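Local coordinates for acetyltransferase, GNAT family (Colwellia psychrerythraea, PDB 3IWG), which probably transfers acyl groups, most likely acetyl from acetyl-CoA, to an acceptor that is not identified, at residues A224-T232 with K255-T263. Numbering follows the deposited sequence.
Sequences AKKVLTFLT and KAIAHAGFT. With SO4 (sulfate ion), chain C.
OG1 of T232 approaches CZ of the F262 ring obliquely, at 3.6 Å, and CB of A260 sits at that ring's edge, in plane. H129 meets the same ring edge-to-face. One face of the H259 ring has O of K255 above it, offset toward the rim, and NZ of K255 lies at its edge, in plane; CB of H259 meets CD of K225 at 3.6 Å. Both segments belong to a GNAT-type acetyltransferase fold: helix 223-237 packs against the end of helix 251-259 and the start of strand 262-273. The axes of the helical segments 224-232 and 255-259 approach to 8.5 Å at a crossing angle of -46°, close enough for alanine methyls to meet the facing helix. CB of A224 touches CB of A256 at 3.8 Å, and CB of L228 lies 3.8 Å from CB of A260. With CG of L228 anti to its carbonyl carbon, CD1 reaches CG1 of I257 at 3.7 Å. OG1 of T232 donates a hydrogen bond to O of L228 (2.9 Å), which also accepts from N of T232; the hydroxyl stands 42° out of the carbonyl plane. An alanine in place of T232 would lose this bond and is likely to leave the CZ end of the F262 ring less firmly packed. A sulfate, probably from the crystallisation liquor, is gripped by backbone N of A224 and by R219 and G220, consistent with the GNAT loop that receives the CoA pyrophosphate. The bond from A224 N to sulfate O3 is 3.0 Å, with an N-H...O angle of 157°.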
ATOM      1  N   ALA A 224      -9.429  23.754   4.178  1.00 18.73           N
ATOM      2  CA  ALA A 224      -8.149  23.117   4.576  1.00 18.12           C
ATOM      3  C   ALA A 224      -7.787  23.581   5.999  1.00 18.57           C
ATOM      4  O   ALA A 224      -7.345  22.781   6.817  1.00 18.99           O
ATOM      5  CB  ALA A 224      -7.032  23.418   3.611  1.00 16.68           C
ATOM      6  N   LYS A 225      -8.001  24.858   6.310  1.00 18.61           N
ATOM      7  CA  LYS A 225      -7.701  25.315   7.644  1.00 20.11           C
ATOM      8  C   LYS A 225      -8.424  24.462   8.683  1.00 20.44           C
ATOM      9  O   LYS A 225      -7.825  24.023   9.665  1.00 19.83           O
ATOM     10  CB  LYS A 225      -8.072  26.756   7.838  1.00 20.28           C
ATOM     11  CG  LYS A 225      -7.766  27.281   9.225  1.00 23.09           C
ATOM     12  CD  LYS A 225      -8.095  28.778   9.292  1.00 25.29           C
ATOM     13  CE  LYS A 225      -7.807  29.397  10.709  1.00 27.40           C
ATOM     14  NZ  LYS A 225      -8.986  29.509  11.633  1.00 28.41           N
ATOM     15  N   LYS A 226      -9.709  24.221   8.442  1.00 20.74           N
ATOM     16  CA  LYS A 226     -10.517  23.519   9.395  1.00 20.82           C
ATOM     17  C   LYS A 226     -10.082  22.076   9.570  1.00 20.37           C
ATOM     18  O   LYS A 226     -10.180  21.516  10.672  1.00 19.07           O
ATOM     19  CB  LYS A 226     -11.962  23.585   8.967  1.00 21.93           C
ATOM     20  CG  LYS A 226     -12.527  24.989   8.936  1.00 23.59           C
ATOM     21  CD  LYS A 226     -13.996  24.995   9.267  1.00 28.29           C
ATOM     22  CE  LYS A 226     -14.940  25.349   8.118  1.00 28.84           C
ATOM     23  NZ  LYS A 226     -15.493  26.700   8.380  1.00 29.49           N
ATOM     24  N   VAL A 227      -9.579  21.496   8.478  1.00 19.89           N
ATOM     25  CA  VAL A 227      -9.174  20.098   8.462  1.00 19.05           C
ATOM     26  C   VAL A 227      -7.917  19.975   9.296  1.00 19.48           C
ATOM     27  O   VAL A 227      -7.817  19.130  10.172  1.00 18.02           O
ATOM     28  CB  VAL A 227      -8.942  19.568   7.017  1.00 18.10           C
ATOM     29  CG1 VAL A 227      -8.327  18.216   7.025  1.00 17.26           C
ATOM     30  CG2 VAL A 227     -10.249  19.520   6.282  1.00 17.92           C
ATOM     31  N   LEU A 228      -6.978  20.865   9.034  1.00 20.91           N
ATOM     32  CA  LEU A 228      -5.742  20.906   9.790  1.00 21.55           C
ATOM     33  C   LEU A 228      -6.040  21.098  11.293  1.00 20.96           C
ATOM     34  O   LEU A 228      -5.450  20.429  12.135  1.00 20.54           O
ATOM     35  CB  LEU A 228      -4.864  22.015   9.246  1.00 22.25           C
ATOM     36  CG  LEU A 228      -4.158  21.642   7.957  1.00 24.58           C
ATOM     37  CD1 LEU A 228      -3.486  22.876   7.362  1.00 27.74           C
ATOM     38  CD2 LEU A 228      -3.090  20.608   8.271  1.00 28.42           C
ATOM     39  N   THR A 229      -6.996  21.958  11.620  1.00 20.09           N
ATOM     40  CA  THR A 229      -7.335  22.192  13.011  1.00 19.85           C
ATOM     41  C   THR A 229      -7.867  20.921  13.657  1.00 20.77           C
ATOM     42  O   THR A 229      -7.478  20.590  14.761  1.00 20.55           O
ATOM     43  CB  THR A 229      -8.343  23.342  13.167  1.00 19.87           C
ATOM     44  OG1 THR A 229      -7.778  24.520  12.573  1.00 19.97           O
ATOM     45  CG2 THR A 229      -8.638  23.611  14.643  1.00 16.77           C
ATOM     46  N   PHE A 230      -8.735  20.184  12.964  1.00 21.08           N
ATOM     47  CA  PHE A 230      -9.229  18.914  13.501  1.00 21.29           C
ATOM     48  C   PHE A 230      -8.082  17.942  13.725  1.00 21.48           C
ATOM     49  O   PHE A 230      -7.978  17.309  14.760  1.00 21.84           O
ATOM     50  CB  PHE A 230     -10.195  18.272  12.511  1.00 22.22           C
ATOM     51  CG  PHE A 230     -10.707  16.937  12.932  1.00 20.40           C
ATOM     52  CD1 PHE A 230     -10.019  15.801  12.617  1.00 20.77           C
ATOM     53  CD2 PHE A 230     -11.902  16.824  13.612  1.00 22.41           C
ATOM     54  CE1 PHE A 230     -10.481  14.561  12.997  1.00 22.41           C
ATOM     55  CE2 PHE A 230     -12.380  15.576  13.995  1.00 22.82           C
ATOM     56  CZ  PHE A 230     -11.677  14.448  13.678  1.00 21.74           C
ATOM     57  N   LEU A 231      -7.257  17.816  12.706  1.00 21.46           N
ATOM     58  CA  LEU A 231      -6.234  16.837  12.669  1.00 21.59           C
ATOM     59  C   LEU A 231      -5.228  17.111  13.794  1.00 22.22           C
ATOM     60  O   LEU A 231      -4.723  16.155  14.420  1.00 22.71           O
ATOM     61  CB  LEU A 231      -5.549  16.864  11.303  1.00 21.57           C
ATOM     62  CG  LEU A 231      -6.256  16.229  10.093  1.00 20.92           C
ATOM     63  CD1 LEU A 231      -5.417  16.468   8.887  1.00 15.42           C
ATOM     64  CD2 LEU A 231      -6.522  14.730  10.272  1.00 18.91           C
ATOM     65  N   THR A 232      -4.959  18.395  14.057  1.00 22.01           N
ATOM     66  CA  THR A 232      -4.086  18.821  15.173  1.00 22.27           C
ATOM     67  C   THR A 232      -4.684  18.427  16.516  1.00 22.42           C
ATOM     68  O   THR A 232      -3.970  17.929  17.405  1.00 21.33           O
ATOM     69  CB  THR A 232      -3.815  20.381  15.204  1.00 22.28           C
ATOM     70  OG1 THR A 232      -3.227  20.809  13.975  1.00 22.46           O
ATOM     71  CG2 THR A 232      -2.845  20.755  16.346  1.00 23.33           C
ATOM     72  N   LYS A 255      -0.776  29.081   2.992  1.00 25.91           N
ATOM     73  CA  LYS A 255      -1.706  30.005   3.606  1.00 26.02           C
ATOM     74  C   LYS A 255      -2.529  29.229   4.663  1.00 24.33           C
ATOM     75  O   LYS A 255      -2.583  29.665   5.785  1.00 24.54           O
ATOM     76  CB  LYS A 255      -2.577  30.673   2.501  1.00 26.60           C
ATOM     77  CG  LYS A 255      -3.482  31.819   2.915  1.00 31.19           C
ATOM     78  CD  LYS A 255      -4.591  32.117   1.812  1.00 34.74           C
ATOM     79  CE  LYS A 255      -4.993  33.614   1.714  1.00 38.41           C
ATOM     80  NZ  LYS A 255      -5.974  34.168   2.747  1.00 40.44           N
ATOM     81  N   ALA A 256      -3.114  28.073   4.332  1.00 22.47           N
ATOM     82  CA  ALA A 256      -3.971  27.346   5.301  1.00 22.23           C
ATOM     83  C   ALA A 256      -3.138  26.848   6.506  1.00 22.04           C
ATOM     84  O   ALA A 256      -3.565  26.869   7.667  1.00 20.97           O
ATOM     85  CB  ALA A 256      -4.650  26.140   4.629  1.00 22.71           C
ATOM     86  N   ILE A 257      -1.930  26.412   6.211  1.00 21.62           N
ATOM     87  CA  ILE A 257      -1.081  25.877   7.254  1.00 22.12           C
ATOM     88  C   ILE A 257      -0.772  26.972   8.251  1.00 21.75           C
ATOM     89  O   ILE A 257      -0.881  26.754   9.443  1.00 20.08           O
ATOM     90  CB  ILE A 257       0.156  25.262   6.695  1.00 21.37           C
ATOM     91  CG1 ILE A 257      -0.229  23.981   5.956  1.00 22.39           C
ATOM     92  CG2 ILE A 257       1.140  24.938   7.783  1.00 22.97           C
ATOM     93  CD1 ILE A 257       0.888  23.364   5.147  1.00 21.35           C
ATOM     94  N   ALA A 258      -0.484  28.172   7.762  1.00 22.71           N
ATOM     95  CA  ALA A 258      -0.039  29.230   8.658  1.00 22.97           C
ATOM     96  C   ALA A 258      -1.273  29.762   9.392  1.00 24.20           C
ATOM     97  O   ALA A 258      -1.176  30.154  10.542  1.00 24.56           O
ATOM     98  CB  ALA A 258       0.666  30.304   7.904  1.00 22.02           C
ATOM     99  N   HIS A 259      -2.444  29.732   8.746  1.00 25.16           N
ATOM    100  CA  HIS A 259      -3.673  30.115   9.439  1.00 26.16           C
ATOM    101  C   HIS A 259      -4.059  29.101  10.511  1.00 25.79           C
ATOM    102  O   HIS A 259      -4.707  29.452  11.484  1.00 24.72           O
ATOM    103  CB  HIS A 259      -4.854  30.239   8.482  1.00 27.13           C
ATOM    104  CG  HIS A 259      -4.760  31.389   7.529  1.00 30.66           C
ATOM    105  ND1 HIS A 259      -4.023  32.528   7.801  1.00 32.47           N
ATOM    106  CD2 HIS A 259      -5.369  31.600   6.334  1.00 30.88           C
ATOM    107  CE1 HIS A 259      -4.153  33.376   6.794  1.00 33.49           C
ATOM    108  NE2 HIS A 259      -4.959  32.835   5.892  1.00 35.20           N
ATOM    109  N   ALA A 260      -3.672  27.841  10.334  1.00 25.24           N
ATOM    110  CA  ALA A 260      -4.008  26.813  11.310  1.00 24.70           C
ATOM    111  C   ALA A 260      -3.050  26.862  12.515  1.00 24.66           C
ATOM    112  O   ALA A 260      -3.037  25.940  13.315  1.00 23.85           O
ATOM    113  CB  ALA A 260      -3.996  25.416  10.649  1.00 24.35           C
ATOM    114  N   GLY A 261      -2.241  27.930  12.631  1.00 25.18           N
ATOM    115  CA  GLY A 261      -1.338  28.125  13.781  1.00 24.73           C
ATOM    116  C   GLY A 261       0.032  27.448  13.670  1.00 24.92           C
ATOM    117  O   GLY A 261       0.735  27.237  14.686  1.00 26.11           O
ATOM    118  N   PHE A 262       0.446  27.138  12.454  1.00 23.77           N
ATOM    119  CA  PHE A 262       1.771  26.540  12.243  1.00 23.82           C
ATOM    120  C   PHE A 262       2.791  27.576  11.806  1.00 24.31           C
ATOM    121  O   PHE A 262       2.452  28.465  11.051  1.00 24.06           O
ATOM    122  CB  PHE A 262       1.709  25.488  11.135  1.00 23.03           C
ATOM    123  CG  PHE A 262       1.026  24.210  11.525  1.00 21.78           C
ATOM    124  CD1 PHE A 262      -0.345  24.128  11.575  1.00 22.32           C
ATOM    125  CD2 PHE A 262       1.768  23.077  11.795  1.00 22.07           C
ATOM    126  CE1 PHE A 262      -0.981  22.916  11.908  1.00 23.91           C
ATOM    127  CE2 PHE A 262       1.168  21.888  12.113  1.00 23.55           C
ATOM    128  CZ  PHE A 262      -0.221  21.805  12.185  1.00 24.22           C
ATOM    129  N   THR A 263       4.049  27.406  12.209  1.00 25.25           N
ATOM    130  CA  THR A 263       5.149  28.222  11.701  1.00 26.18           C
ATOM    131  C   THR A 263       6.234  27.364  11.081  1.00 26.32           C
ATOM    132  O   THR A 263       6.277  26.180  11.316  1.00 26.41           O
ATOM    133  CB  THR A 263       5.807  29.051  12.780  1.00 26.58           C
ATOM    134  OG1 THR A 263       6.312  28.171  13.799  1.00 28.09           O
ATOM    135  CG2 THR A 263       4.800  30.057  13.389  1.00 26.52           C
TER
HETATM  136  S   SO4 C 501      -8.316  25.771   0.634  1.00 38.18           S
HETATM  137  O1  SO4 C 501      -9.068  26.020  -0.600  1.00 35.79           O
HETATM  138  O2  SO4 C 501      -7.059  25.056   0.373  1.00 35.15           O
HETATM  139  O3  SO4 C 501      -9.203  25.041   1.501  1.00 32.14           O
HETATM  140  O4  SO4 C 501      -7.869  27.018   1.306  1.00 34.38           O